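Local coordinates for conserved hypothetical protein (Sulfolobus solfataricus, PDB 2FNA), which is an archaeal AAA+ ATPase of unknown cellular role that binds ADP and magnesium and probably hydrolyses ATP, at residues E21-R29 and I46-L56. Residues are numbered along the deposited sequence; the frame is centred on the assembly and turned at random.
Sequences EIEKLKGLR and IIKIGINELNL. With EDO (1,2-ethanediol), chain H.
E53 OE1 has two cationic partners: K26 NZ sits 3.0 Å from E53 OE1 in a hydrogen-bonded salt bridge, and R12, in the loop before helix 19-27, pairs with the same oxygen. The lysine uses the anti lone pair of OE1, the one turned away from the other carboxylate oxygen. Two cations on one oxygen would be expected to keep this glutamate ionised. K26 gets there by bending: its chain turns at chi3 (70°) and crosses the extended E53 side chain at about a right angle, with CE 3.7 Å from E53 CB.

Nearer the K26 backbone, CG rests on G50, 3.8 Å from G50 CA. L25 CD2 flanks the same glycine, which has no side chain, so its CA lies directly against both neighbours. The axes of 21-27 and 46-54 approach to 9.4 Å and cross at -57°, with K26 meeting G50. Helix 43-54 follows what looks like the Walker A loop of a P-loop NTPase, and helix 19-27 precedes strand 32-37, which leads into that loop; both helices pack against the central parallel sheet.

Toward the nucleotide end the contact is built mainly from aliphatic side chains. L25 CD1 rests against both I46 CD1 (3.6 Å) and I47 CG1 (4.0 Å). I46 holds CG1 between its backbone N and carbonyl carbon (chi1 63°), which sends CD1 to L25 and leaves CG2 to meet I22 CG1 at 3.7 Å. I46 and I49 also touch F15.

At the other end, past the last turn of helix 19-27, L28 has positive phi and points its side chain back across: L28 CD1 and L54 CD1 meet tip to tip at 3.9 Å, over I140 of strand 139-144, with L56 also touching I140.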
ATOM      1  N   GLU A  21      -0.695   8.354  14.421  1.00 34.94           N
ATOM      2  CA  GLU A  21      -0.369   8.185  13.015  1.00 34.24           C
ATOM      3  C   GLU A  21      -1.173   9.133  12.136  1.00 33.78           C
ATOM      4  O   GLU A  21      -0.622   9.736  11.233  1.00 34.03           O
ATOM      5  CB  GLU A  21      -0.557   6.741  12.572  1.00 32.41           C
ATOM      6  CG  GLU A  21       0.454   5.774  13.176  1.00 34.66           C
ATOM      7  CD  GLU A  21       0.144   5.380  14.620  1.00 42.06           C
ATOM      8  OE1 GLU A  21      -0.938   5.728  15.132  1.00 47.16           O
ATOM      9  OE2 GLU A  21       1.005   4.734  15.255  1.00 47.15           O
ATOM     10  N   ILE A  22      -2.467   9.259  12.395  1.00 33.06           N
ATOM     11  CA  ILE A  22      -3.339  10.121  11.592  1.00 32.34           C
ATOM     12  C   ILE A  22      -2.927  11.568  11.787  1.00 32.70           C
ATOM     13  O   ILE A  22      -2.932  12.346  10.847  1.00 33.92           O
ATOM     14  CB  ILE A  22      -4.832   9.971  11.983  1.00 36.72           C
ATOM     15  CG1 ILE A  22      -5.336   8.567  11.664  1.00 34.54           C
ATOM     16  CG2 ILE A  22      -5.712  11.036  11.292  1.00 40.19           C
ATOM     17  CD1 ILE A  22      -6.616   8.177  12.474  1.00 35.65           C
ATOM     18  N   GLU A  23      -2.585  11.943  13.009  1.00 32.38           N
ATOM     19  CA  GLU A  23      -2.246  13.326  13.281  1.00 34.15           C
ATOM     20  C   GLU A  23      -0.938  13.694  12.578  1.00 33.98           C
ATOM     21  O   GLU A  23      -0.803  14.777  12.042  1.00 32.33           O
ATOM     22  CB  GLU A  23      -2.138  13.553  14.789  1.00 35.22           C
ATOM     23  CG  GLU A  23      -1.948  15.046  15.216  1.00 43.37           C
ATOM     24  N   LYS A  24       0.031  12.786  12.601  1.00 33.81           N
ATOM     25  CA  LYS A  24       1.291  12.984  11.878  1.00 33.88           C
ATOM     26  C   LYS A  24       1.102  13.102  10.358  1.00 32.31           C
ATOM     27  O   LYS A  24       1.670  13.988   9.714  1.00 31.77           O
ATOM     28  CB  LYS A  24       2.266  11.838  12.181  1.00 34.89           C
ATOM     29  CG  LYS A  24       3.626  11.981  11.454  1.00 36.87           C
ATOM     30  CD  LYS A  24       4.719  11.136  12.083  1.00 37.28           C
ATOM     31  CE  LYS A  24       6.068  11.439  11.436  1.00 40.68           C
ATOM     32  NZ  LYS A  24       7.112  10.475  11.879  1.00 45.50           N
ATOM     33  N   LEU A  25       0.339  12.176   9.789  1.00 29.16           N
ATOM     34  CA  LEU A  25      -0.059  12.247   8.379  1.00 30.43           C
ATOM     35  C   LEU A  25      -0.683  13.582   8.002  1.00 29.15           C
ATOM     36  O   LEU A  25      -0.270  14.232   7.049  1.00 31.74           O
ATOM     37  CB  LEU A  25      -1.038  11.134   8.060  1.00 26.36           C
ATOM     38  CG  LEU A  25      -1.588  11.045   6.626  1.00 35.02           C
ATOM     39  CD1 LEU A  25      -2.093   9.648   6.351  1.00 39.39           C
ATOM     40  CD2 LEU A  25      -2.678  12.060   6.339  1.00 40.97           C
ATOM     41  N   LYS A  26      -1.694  13.989   8.758  1.00 32.90           N
ATOM     42  CA  LYS A  26      -2.367  15.263   8.571  1.00 31.21           C
ATOM     43  C   LYS A  26      -1.467  16.493   8.697  1.00 32.88           C
ATOM     44  O   LYS A  26      -1.802  17.546   8.157  1.00 28.62           O
ATOM     45  CB  LYS A  26      -3.537  15.375   9.579  1.00 33.32           C
ATOM     46  CG  LYS A  26      -4.716  14.481   9.222  1.00 32.43           C
ATOM     47  CD  LYS A  26      -5.832  14.563  10.280  1.00 31.92           C
ATOM     48  CE  LYS A  26      -6.534  15.892  10.274  1.00 35.76           C
ATOM     49  NZ  LYS A  26      -7.254  16.141  11.570  1.00 28.36           N
ATOM     50  N   GLY A  27      -0.350  16.368   9.426  1.00 33.14           N
ATOM     51  CA  GLY A  27       0.608  17.454   9.592  1.00 32.34           C
ATOM     52  C   GLY A  27       1.316  17.836   8.305  1.00 32.26           C
ATOM     53  O   GLY A  27       1.805  18.958   8.183  1.00 30.69           O
ATOM     54  N   LEU A  28       1.366  16.911   7.344  1.00 32.03           N
ATOM     55  CA  LEU A  28       1.987  17.176   6.037  1.00 34.67           C
ATOM     56  C   LEU A  28       3.330  17.891   6.281  1.00 34.40           C
ATOM     57  O   LEU A  28       3.596  18.954   5.748  1.00 32.43           O
ATOM     58  CB  LEU A  28       1.043  18.020   5.167  1.00 34.29           C
ATOM     59  CG  LEU A  28      -0.326  17.400   4.798  1.00 35.23           C
ATOM     60  CD1 LEU A  28      -1.214  18.413   4.081  1.00 36.47           C
ATOM     61  CD2 LEU A  28      -0.205  16.165   3.938  1.00 37.08           C
ATOM     62  N   ARG A  29       4.135  17.259   7.135  1.00 35.20           N
ATOM     63  CA  ARG A  29       5.293  17.838   7.776  1.00 36.25           C
ATOM     64  C   ARG A  29       6.519  17.998   6.880  1.00 34.45           C
ATOM     65  O   ARG A  29       7.454  18.696   7.241  1.00 36.51           O
ATOM     66  CB  ARG A  29       5.636  16.998   9.013  1.00 36.66           C
ATOM     67  CG  ARG A  29       4.600  17.127  10.115  1.00 42.14           C
ATOM     68  CD  ARG A  29       4.872  16.225  11.298  1.00 46.75           C
ATOM     69  NE  ARG A  29       3.725  16.215  12.212  1.00 54.45           N
ATOM     70  CZ  ARG A  29       3.665  15.550  13.367  1.00 56.74           C
ATOM     71  NH1 ARG A  29       4.689  14.805  13.774  1.00 53.03           N
ATOM     72  NH2 ARG A  29       2.569  15.628  14.121  1.00 56.85           N
ATOM     73  N   ILE A  46      -6.249   5.558   6.716  1.00 30.23           N
ATOM     74  CA  ILE A  46      -5.820   6.791   7.388  1.00 30.55           C
ATOM     75  C   ILE A  46      -5.615   7.928   6.410  1.00 29.24           C
ATOM     76  O   ILE A  46      -5.780   9.079   6.776  1.00 33.12           O
ATOM     77  CB  ILE A  46      -4.561   6.643   8.268  1.00 31.26           C
ATOM     78  CG1 ILE A  46      -3.308   6.263   7.468  1.00 33.93           C
ATOM     79  CG2 ILE A  46      -4.814   5.707   9.421  1.00 35.39           C
ATOM     80  CD1 ILE A  46      -2.025   6.626   8.223  1.00 38.89           C
ATOM     81  N   ILE A  47      -5.265   7.591   5.168  1.00 30.78           N
ATOM     82  CA  ILE A  47      -5.117   8.563   4.090  1.00 32.12           C
ATOM     83  C   ILE A  47      -6.471   9.178   3.769  1.00 34.62           C
ATOM     84  O   ILE A  47      -6.597  10.410   3.687  1.00 32.78           O
ATOM     85  CB  ILE A  47      -4.484   7.926   2.827  1.00 32.86           C
ATOM     86  CG1 ILE A  47      -3.015   7.588   3.095  1.00 29.72           C
ATOM     87  CG2 ILE A  47      -4.516   8.878   1.618  1.00 29.66           C
ATOM     88  CD1 ILE A  47      -2.329   6.855   1.975  1.00 34.35           C
ATOM     89  N   LYS A  48      -7.480   8.323   3.590  1.00 32.93           N
ATOM     90  CA  LYS A  48      -8.859   8.793   3.379  1.00 31.97           C
ATOM     91  C   LYS A  48      -9.403   9.601   4.566  1.00 30.07           C
ATOM     92  O   LYS A  48      -9.964  10.668   4.386  1.00 30.17           O
ATOM     93  CB  LYS A  48      -9.745   7.612   3.115  1.00 33.35           C
ATOM     94  CG  LYS A  48      -9.442   6.977   1.758  1.00 34.17           C
ATOM     95  CD  LYS A  48      -9.998   5.563   1.656  1.00 41.25           C
ATOM     96  CE  LYS A  48     -10.847   5.420   0.460  1.00 47.23           C
ATOM     97  NZ  LYS A  48     -12.094   6.236   0.618  1.00 40.17           N
ATOM     98  N   ILE A  49      -9.207   9.105   5.783  1.00 29.06           N
ATOM     99  CA  ILE A  49      -9.614   9.827   6.974  1.00 28.85           C
ATOM    100  C   ILE A  49      -8.904  11.170   6.998  1.00 29.56           C
ATOM    101  O   ILE A  49      -9.546  12.195   7.188  1.00 31.31           O
ATOM    102  CB  ILE A  49      -9.311   9.001   8.252  1.00 33.84           C
ATOM    103  CG1 ILE A  49     -10.259   7.804   8.339  1.00 33.68           C
ATOM    104  CG2 ILE A  49      -9.389   9.869   9.517  1.00 26.62           C
ATOM    105  CD1 ILE A  49      -9.795   6.762   9.326  1.00 35.34           C
ATOM    106  N   GLY A  50      -7.572  11.150   6.779  1.00 31.05           N
ATOM    107  CA  GLY A  50      -6.729  12.350   6.805  1.00 30.95           C
ATOM    108  C   GLY A  50      -7.183  13.413   5.815  1.00 32.04           C
ATOM    109  O   GLY A  50      -7.342  14.549   6.188  1.00 28.57           O
ATOM    110  N   ILE A  51      -7.385  13.044   4.548  1.00 33.11           N
ATOM    111  CA  ILE A  51      -7.785  14.024   3.528  1.00 37.02           C
ATOM    112  C   ILE A  51      -9.206  14.500   3.705  1.00 36.38           C
ATOM    113  O   ILE A  51      -9.498  15.655   3.413  1.00 39.74           O
ATOM    114  CB  ILE A  51      -7.574  13.531   2.038  1.00 40.91           C
ATOM    115  CG1 ILE A  51      -8.496  12.395   1.636  1.00 46.18           C
ATOM    116  CG2 ILE A  51      -6.115  13.165   1.784  1.00 43.08           C
ATOM    117  CD1 ILE A  51      -8.038  11.711   0.282  1.00 41.59           C
ATOM    118  N   ASN A  52     -10.101  13.629   4.179  1.00 36.99           N
ATOM    119  CA  ASN A  52     -11.463  14.067   4.553  1.00 34.44           C
ATOM    120  C   ASN A  52     -11.449  15.108   5.665  1.00 32.99           C
ATOM    121  O   ASN A  52     -12.149  16.102   5.571  1.00 28.89           O
ATOM    122  CB  ASN A  52     -12.359  12.882   4.970  1.00 36.72           C
ATOM    123  CG  ASN A  52     -12.866  12.077   3.778  1.00 46.77           C
ATOM    124  OD1 ASN A  52     -13.063  12.614   2.680  1.00 53.88           O
ATOM    125  ND2 ASN A  52     -13.073  10.781   3.990  1.00 58.17           N
ATOM    126  N   GLU A  53     -10.663  14.870   6.721  1.00 30.39           N
ATOM    127  CA  GLU A  53     -10.599  15.823   7.830  1.00 30.10           C
ATOM    128  C   GLU A  53      -9.899  17.153   7.479  1.00 29.86           C
ATOM    129  O   GLU A  53     -10.286  18.215   7.967  1.00 30.00           O
ATOM    130  CB  GLU A  53      -9.980  15.175   9.071  1.00 29.91           C
ATOM    131  CG  GLU A  53     -10.900  14.185   9.764  1.00 27.12           C
ATOM    132  CD  GLU A  53     -10.279  13.483  10.953  1.00 33.40           C
ATOM    133  OE1 GLU A  53      -9.164  13.859  11.382  1.00 35.88           O
ATOM    134  OE2 GLU A  53     -10.918  12.516  11.443  1.00 32.57           O
ATOM    135  N   LEU A  54      -8.859  17.097   6.658  1.00 32.18           N
ATOM    136  CA  LEU A  54      -8.135  18.306   6.236  1.00 32.89           C
ATOM    137  C   LEU A  54      -8.986  19.204   5.364  1.00 31.59           C
ATOM    138  O   LEU A  54      -8.792  20.414   5.370  1.00 26.94           O
ATOM    139  CB  LEU A  54      -6.852  17.964   5.479  1.00 33.05           C
ATOM    140  CG  LEU A  54      -5.695  17.406   6.313  1.00 34.29           C
ATOM    141  CD1 LEU A  54      -4.581  16.880   5.412  1.00 33.83           C
ATOM    142  CD2 LEU A  54      -5.202  18.479   7.298  1.00 32.68           C
ATOM    143  N   ASN A  55      -9.914  18.633   4.590  1.00 30.42           N
ATOM    144  CA  ASN A  55     -10.781  19.489   3.757  1.00 28.45           C
ATOM    145  C   ASN A  55      -9.917  20.362   2.836  1.00 28.64           C
ATOM    146  O   ASN A  55     -10.092  21.588   2.702  1.00 25.93           O
ATOM    147  CB  ASN A  55     -11.691  20.350   4.660  1.00 29.37           C
ATOM    148  CG  ASN A  55     -12.830  21.013   3.911  1.00 24.40           C
ATOM    149  OD1 ASN A  55     -13.330  20.481   2.938  1.00 25.98           O
ATOM    150  ND2 ASN A  55     -13.229  22.194   4.362  1.00 20.11           N
ATOM    151  N   LEU A  56      -8.961  19.712   2.195  1.00 27.86           N
ATOM    152  CA  LEU A  56      -8.114  20.361   1.203  1.00 29.64           C
ATOM    153  C   LEU A  56      -8.336  19.675  -0.137  1.00 31.20           C
ATOM    154  O   LEU A  56      -8.583  18.471  -0.175  1.00 30.93           O
ATOM    155  CB  LEU A  56      -6.625  20.276   1.581  1.00 29.62           C
ATOM    156  CG  LEU A  56      -6.096  21.175   2.710  1.00 33.50           C
ATOM    157  CD1 LEU A  56      -4.685  20.731   3.089  1.00 39.72           C
ATOM    158  CD2 LEU A  56      -6.129  22.628   2.324  1.00 33.99           C
TER
HETATM  159  C1  EDO H 504     -11.382  10.063   0.151  1.00 56.22           C
HETATM  160  O1  EDO H 504     -12.357   9.121   0.609  1.00 58.30           O
HETATM  161  C2  EDO H 504     -11.242   9.957  -1.365  1.00 57.52           C
HETATM  162  O2  EDO H 504     -10.921   8.618  -1.775  1.00 60.77           O